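PDB 1L1L: ribonucleoside triphosphate reductase from Lactobacillus leichmannii, which reduces ribonucleoside triphosphates to 2'-deoxyribonucleoside triphosphates using coenzyme B12 (adenosylcobalamin), working as an allosterically regulated monomer. Local coordinates for residues 571-576 against 608-613; 582-587 against 604-609. All coordinates share one frame; numbering follows the deposited sequence.

Contact 1 (571-576 against 608-613); sequences LIQRIR and FPIKAV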
loop_
_atom_site.group_PDB
_atom_site.type_symbol
_atom_site.label_atom_id
_atom_site.label_comp_id
_atom_site.label_asym_id
_atom_site.label_seq_id
_atom_site.Cartn_x
_atom_site.Cartn_y
_atom_site.Cartn_z
ATOM N N LEU A 571 27.075 -2.160 -2.389
ATOM C CA LEU A 571 26.412 -3.311 -2.975
ATOM C C LEU A 571 26.283 -3.232 -4.484
ATOM O O LEU A 571 26.402 -2.165 -5.081
ATOM C CB LEU A 571 24.986 -3.427 -2.427
ATOM C CG LEU A 571 24.666 -3.522 -0.937
ATOM C CD1 LEU A 571 23.216 -3.118 -0.729
ATOM C CD2 LEU A 571 24.910 -4.934 -0.438
ATOM N N ILE A 572 26.028 -4.387 -5.084
ATOM C CA ILE A 572 25.747 -4.463 -6.504
ATOM C C ILE A 572 24.260 -4.790 -6.467
ATOM O O ILE A 572 23.874 -5.870 -6.006
ATOM C CB ILE A 572 26.453 -5.634 -7.213
ATOM C CG1 ILE A 572 27.949 -5.360 -7.361
ATOM C CG2 ILE A 572 25.810 -5.857 -8.579
ATOM C CD1 ILE A 572 28.287 -4.106 -8.137
ATOM N N GLN A 573 23.418 -3.864 -6.902
ATOM C CA GLN A 573 21.991 -4.142 -6.903
ATOM C C GLN A 573 21.571 -4.536 -8.300
ATOM O O GLN A 573 21.897 -3.854 -9.265
ATOM C CB GLN A 573 21.195 -2.933 -6.418
ATOM C CG GLN A 573 21.356 -2.698 -4.927
ATOM C CD GLN A 573 20.121 -2.086 -4.299
ATOM O OE1 GLN A 573 19.016 -2.605 -4.451
ATOM N NE2 GLN A 573 20.305 -0.980 -3.580
ATOM N N ARG A 574 20.872 -5.664 -8.401
ATOM C CA ARG A 574 20.408 -6.174 -9.684
ATOM C C ARG A 574 18.943 -5.852 -9.952
ATOM O O ARG A 574 18.066 -6.143 -9.131
ATOM C CB ARG A 574 20.596 -7.696 -9.755
ATOM C CG ARG A 574 22.040 -8.145 -9.753
ATOM C CD ARG A 574 22.147 -9.656 -9.946
ATOM N NE ARG A 574 23.522 -10.046 -10.210
ATOM C CZ ARG A 574 24.468 -10.113 -9.285
ATOM N NH1 ARG A 574 24.183 -9.829 -8.024
ATOM N NH2 ARG A 574 25.706 -10.444 -9.628
ATOM N N ILE A 575 18.686 -5.261 -11.113
ATOM C CA ILE A 575 17.338 -4.921 -11.533
ATOM C C ILE A 575 17.021 -5.811 -12.723
ATOM O O ILE A 575 17.800 -5.887 -13.672
ATOM C CB ILE A 575 17.251 -3.446 -11.953
ATOM C CG1 ILE A 575 17.800 -2.573 -10.829
ATOM C CG2 ILE A 575 15.816 -3.076 -12.272
ATOM C CD1 ILE A 575 17.146 -2.842 -9.477
ATOM N N ARG A 576 15.883 -6.496 -12.665
ATOM C CA ARG A 576 15.488 -7.405 -13.729
ATOM C C ARG A 576 14.586 -6.757 -14.769
ATOM O O ARG A 576 13.620 -6.055 -14.429
ATOM C CB ARG A 576 14.817 -8.641 -13.112
ATOM C CG ARG A 576 15.665 -9.200 -11.973
ATOM C CD ARG A 576 15.436 -10.676 -11.703
ATOM N NE ARG A 576 14.033 -10.989 -11.471
ATOM C CZ ARG A 576 13.602 -12.171 -11.039
ATOM N NH1 ARG A 576 12.301 -12.384 -10.856
ATOM N NH2 ARG A 576 14.477 -13.136 -10.772
ATOM N N PHE A 608 23.762 -2.579 -10.878
ATOM C CA PHE A 608 23.931 -1.172 -10.489
ATOM C C PHE A 608 24.766 -1.043 -9.223
ATOM O O PHE A 608 24.325 -1.429 -8.138
ATOM C CB PHE A 608 22.574 -0.495 -10.226
ATOM C CG PHE A 608 21.684 -0.391 -11.435
ATOM C CD1 PHE A 608 21.010 -1.508 -11.927
ATOM C CD2 PHE A 608 21.519 0.837 -12.089
ATOM C CE1 PHE A 608 20.182 -1.408 -13.056
ATOM C CE2 PHE A 608 20.702 0.948 -13.212
ATOM C CZ PHE A 608 20.031 -0.172 -13.701
ATOM N N PRO A 609 26.000 -0.524 -9.340
ATOM C CA PRO A 609 26.840 -0.363 -8.147
ATOM C C PRO A 609 26.196 0.737 -7.290
ATOM O O PRO A 609 25.792 1.771 -7.824
ATOM C CB PRO A 609 28.190 0.078 -8.723
ATOM C CG PRO A 609 28.188 -0.547 -10.106
ATOM C CD PRO A 609 26.775 -0.293 -10.572
ATOM N N ILE A 610 26.078 0.520 -5.982
ATOM C CA ILE A 610 25.459 1.524 -5.117
ATOM C C ILE A 610 26.139 1.709 -3.772
ATOM O O ILE A 610 26.439 0.742 -3.067
ATOM C CB ILE A 610 23.965 1.206 -4.842
ATOM C CG1 ILE A 610 23.172 1.245 -6.147
ATOM C CG2 ILE A 610 23.395 2.218 -3.846
ATOM C CD1 ILE A 610 21.687 0.983 -5.980
ATOM N N LYS A 611 26.370 2.967 -3.421
ATOM C CA LYS A 611 26.998 3.307 -2.153
ATOM C C LYS A 611 25.968 3.943 -1.239
ATOM O O LYS A 611 25.312 4.915 -1.612
ATOM C CB LYS A 611 28.151 4.287 -2.364
ATOM C CG LYS A 611 28.817 4.722 -1.069
ATOM C CD LYS A 611 30.033 5.606 -1.336
ATOM C CE LYS A 611 30.738 5.982 -0.032
ATOM N NZ LYS A 611 31.969 6.799 -0.270
ATOM N N ALA A 612 25.819 3.391 -0.041
ATOM C CA ALA A 612 24.852 3.938 0.898
ATOM C C ALA A 612 25.438 5.135 1.624
ATOM O O ALA A 612 26.647 5.211 1.846
ATOM C CB ALA A 612 24.436 2.877 1.905
ATOM N N VAL A 613 24.570 6.077 1.975
ATOM C CA VAL A 613 24.984 7.260 2.708
ATOM C C VAL A 613 25.657 6.805 3.993
ATOM O O VAL A 613 25.230 5.828 4.618
ATOM C CB VAL A 613 23.772 8.130 3.071
ATOM C CG1 VAL A 613 24.203 9.305 3.921
ATOM C CG2 VAL A 613 23.091 8.611 1.807
#
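Gln573 and Ile610 meet on one face of an antiparallel strand pair, and their side chains lie at a slant to each other. Ile610 runs out straight beyond CG1 (chi2 -178°), which brings its CD1 methyl up to the glutamine side chain. CG and CD of Gln573 both lie against that methyl, and the amide nitrogen NE2 comes nearest, 3.4 Å from CD1 of Ile610; this is van der Waals contact and no polar bond. On the same face Ile575 stands at about a right angle to Phe608. The inner carbon CG1 of Ile575 does the touching, 3.5 Å from CE1 of the Phe608 ring, which it approaches obliquely. The ring also turns an edge to the backbone: Gln573 O lies in its plane, 3.7 Å from CD1 of Phe608. Tyr592 meets the ring with its plane turned by about 45°. Over the other face, Ile572 leans its CD1 methyl onto Pro609, 4.1 Å from CG of the proline ring, and helix 695-704 lies against both residues through Arg701.

Backbone bonds set the register. Leu571 N reaches Ile610 O at 3.0 Å and Ile610 N returns to Leu571 O at 2.9 Å, one hydrogen-bonded pair. Gln573 and Phe608 form the next. Gln573 O receives Phe608 N at 2.8 Å, while Gln573 N reaches Phe608 O from 35° above the carbonyl plane. Between them, Ile572 and Pro609 make the non-hydrogen-bonded pair, a place where the missing N-H of proline costs this strand pairing nothing. The chemistry is therefore divided: four main-chain hydrogen bonds fix the alignment of the two strands, while apolar contacts flank them on both faces, together with the glutamine amide that meets a methyl obliquely.

Contact 2 (582-587 against 604-609); sequences PLLPAL and TCVEFP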
loop_
_atom_site.group_PDB
_atom_site.type_symbol
_atom_site.label_atom_id
_atom_site.label_comp_id
_atom_site.label_asym_id
_atom_site.label_seq_id
_atom_site.Cartn_x
_atom_site.Cartn_y
_atom_site.Cartn_z
ATOM N N PRO A 582 12.741 -1.695 -23.843
ATOM C CA PRO A 582 13.369 -0.586 -24.576
ATOM C C PRO A 582 14.596 0.019 -23.890
ATOM O O PRO A 582 15.503 0.529 -24.556
ATOM C CB PRO A 582 12.234 0.428 -24.699
ATOM C CG PRO A 582 11.030 -0.439 -24.809
ATOM C CD PRO A 582 11.284 -1.493 -23.743
ATOM N N LEU A 583 14.625 -0.035 -22.562
ATOM C CA LEU A 583 15.732 0.515 -21.793
ATOM C C LEU A 583 17.060 -0.247 -21.861
ATOM O O LEU A 583 18.116 0.334 -21.636
ATOM C CB LEU A 583 15.326 0.643 -20.319
ATOM C CG LEU A 583 14.174 1.596 -20.005
ATOM C CD1 LEU A 583 13.849 1.536 -18.513
ATOM C CD2 LEU A 583 14.566 3.024 -20.427
ATOM N N LEU A 584 17.020 -1.542 -22.164
ATOM C CA LEU A 584 18.249 -2.326 -22.181
ATOM C C LEU A 584 19.347 -1.848 -23.116
ATOM O O LEU A 584 20.512 -1.805 -22.725
ATOM C CB LEU A 584 17.952 -3.799 -22.463
ATOM C CG LEU A 584 17.309 -4.576 -21.309
ATOM C CD1 LEU A 584 17.128 -6.050 -21.729
ATOM C CD2 LEU A 584 18.191 -4.485 -20.071
ATOM N N PRO A 585 19.002 -1.493 -24.364
ATOM C CA PRO A 585 20.095 -1.042 -25.226
ATOM C C PRO A 585 20.784 0.190 -24.665
ATOM O O PRO A 585 21.997 0.316 -24.766
ATOM C CB PRO A 585 19.417 -0.812 -26.585
ATOM C CG PRO A 585 17.962 -0.706 -26.275
ATOM C CD PRO A 585 17.739 -1.620 -25.106
ATOM N N ALA A 586 20.014 1.089 -24.057
ATOM C CA ALA A 586 20.591 2.289 -23.474
ATOM C C ALA A 586 21.471 1.950 -22.273
ATOM O O ALA A 586 22.553 2.530 -22.105
ATOM C CB ALA A 586 19.481 3.263 -23.065
ATOM N N LEU A 587 21.027 1.011 -21.432
ATOM C CA LEU A 587 21.815 0.634 -20.265
ATOM C C LEU A 587 23.110 -0.050 -20.710
ATOM O O LEU A 587 24.179 0.215 -20.162
ATOM C CB LEU A 587 21.000 -0.295 -19.345
ATOM C CG LEU A 587 19.870 0.401 -18.559
ATOM C CD1 LEU A 587 18.883 -0.656 -18.040
ATOM C CD2 LEU A 587 20.442 1.217 -17.407
ATOM N N THR A 604 16.660 -10.255 -18.265
ATOM C CA THR A 604 18.054 -9.825 -18.156
ATOM C C THR A 604 18.270 -9.058 -16.861
ATOM O O THR A 604 17.444 -8.227 -16.478
ATOM C CB THR A 604 18.458 -8.861 -19.325
ATOM O OG1 THR A 604 18.319 -9.527 -20.582
ATOM C CG2 THR A 604 19.901 -8.394 -19.166
ATOM N N CYS A 605 19.376 -9.342 -16.188
ATOM C CA CYS A 605 19.719 -8.640 -14.965
ATOM C C CYS A 605 20.689 -7.533 -15.349
ATOM O O CYS A 605 21.553 -7.729 -16.203
ATOM C CB CYS A 605 20.442 -9.552 -13.976
ATOM S SG CYS A 605 19.392 -10.625 -12.976
ATOM N N VAL A 606 20.539 -6.376 -14.720
ATOM C CA VAL A 606 21.454 -5.276 -14.963
ATOM C C VAL A 606 22.026 -4.895 -13.594
ATOM O O VAL A 606 21.276 -4.652 -12.633
ATOM C CB VAL A 606 20.735 -4.082 -15.628
ATOM C CG1 VAL A 606 21.726 -2.942 -15.856
ATOM C CG2 VAL A 606 20.125 -4.526 -16.959
ATOM N N GLU A 607 23.354 -4.858 -13.505
ATOM C CA GLU A 607 24.040 -4.557 -12.253
ATOM C C GLU A 607 24.309 -3.072 -11.989
ATOM O O GLU A 607 25.008 -2.396 -12.767
ATOM C CB GLU A 607 25.347 -5.352 -12.204
ATOM C CG GLU A 607 25.136 -6.808 -12.641
ATOM C CD GLU A 607 26.333 -7.703 -12.415
ATOM O OE1 GLU A 607 27.395 -7.212 -11.978
ATOM O OE2 GLU A 607 26.203 -8.925 -12.676
ATOM N N PHE A 608 23.762 -2.579 -10.878
ATOM C CA PHE A 608 23.931 -1.172 -10.489
ATOM C C PHE A 608 24.766 -1.043 -9.223
ATOM O O PHE A 608 24.325 -1.429 -8.138
ATOM C CB PHE A 608 22.574 -0.495 -10.226
ATOM C CG PHE A 608 21.684 -0.391 -11.435
ATOM C CD1 PHE A 608 21.010 -1.508 -11.927
ATOM C CD2 PHE A 608 21.519 0.837 -12.089
ATOM C CE1 PHE A 608 20.182 -1.408 -13.056
ATOM C CE2 PHE A 608 20.702 0.948 -13.212
ATOM C CZ PHE A 608 20.031 -0.172 -13.701
ATOM N N PRO A 609 26.000 -0.524 -9.340
ATOM C CA PRO A 609 26.840 -0.363 -8.147
ATOM C C PRO A 609 26.196 0.737 -7.290
ATOM O O PRO A 609 25.792 1.771 -7.824
ATOM C CB PRO A 609 28.190 0.078 -8.723
ATOM C CG PRO A 609 28.188 -0.547 -10.106
ATOM C CD PRO A 609 26.775 -0.293 -10.572
#
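Thr604 OG1 is hydrogen-bonded to Asp579 OD2, and against this tied-down hydroxyl lies a methyl of the helix: CD1 of Leu584, 3.9 Å from OG1 of Thr604 and as close to its CB. The threonine thus meets the leucine with its polar branch and its branch point, the hydroxyl already having its partner in Asp579. The other methyl of Leu584, CD2, packs 3.7 Å from CG2 of Val606, the two side chains sliding past each other in opposite directions. Val606 keeps CG1 anti to the backbone N (chi1 179°), which places CG2 beside that nitrogen and within reach of both leucines.

Helix 583-589 lies here over one face of the four-stranded antiparallel sheet; the axis of 583-587 passes 10.6 Å from that of 604-609, at 41° to it. Two leucines three residues apart on the helix meet Thr604, Val606 and Phe608, alternate residues of the strand. Phe577, from strand 570-578, borders this apolar layer beside Val606 and Leu587, and helix 709-719 packs on the helix through Phe713, which touches Leu583 and Ala586.

Leu587 continues the row one turn on. CD1 of Leu587 stands 4.2 Å from CG2 of Val606. CD2 of Leu587 comes obliquely to the far end of the ring, 4.0 Å from CZ of Phe608, with the two side chains at about a right angle.

In the fold
Contacts 1 and 2 have centres about 12 Å apart and share strand 603-611, overlapping at Phe608 and Pro609. Along the chain come strand 570-578, helix 583-589, the edge strand 593-596 and then 603-611, which returns antiparallel to the first strand as an inner strand of the four-stranded sheet. Contact 1 joins the two inner strands, and contact 2 lays the intervening helix on their sheet. A backbone hydrogen bond from Val606 N to Ile575 O carries the ladder of contact 1 into contact 2. With helix 695-704 against the opposite face, strand 603-611 ties two helices to one small sheet, well away from the centre of the chain.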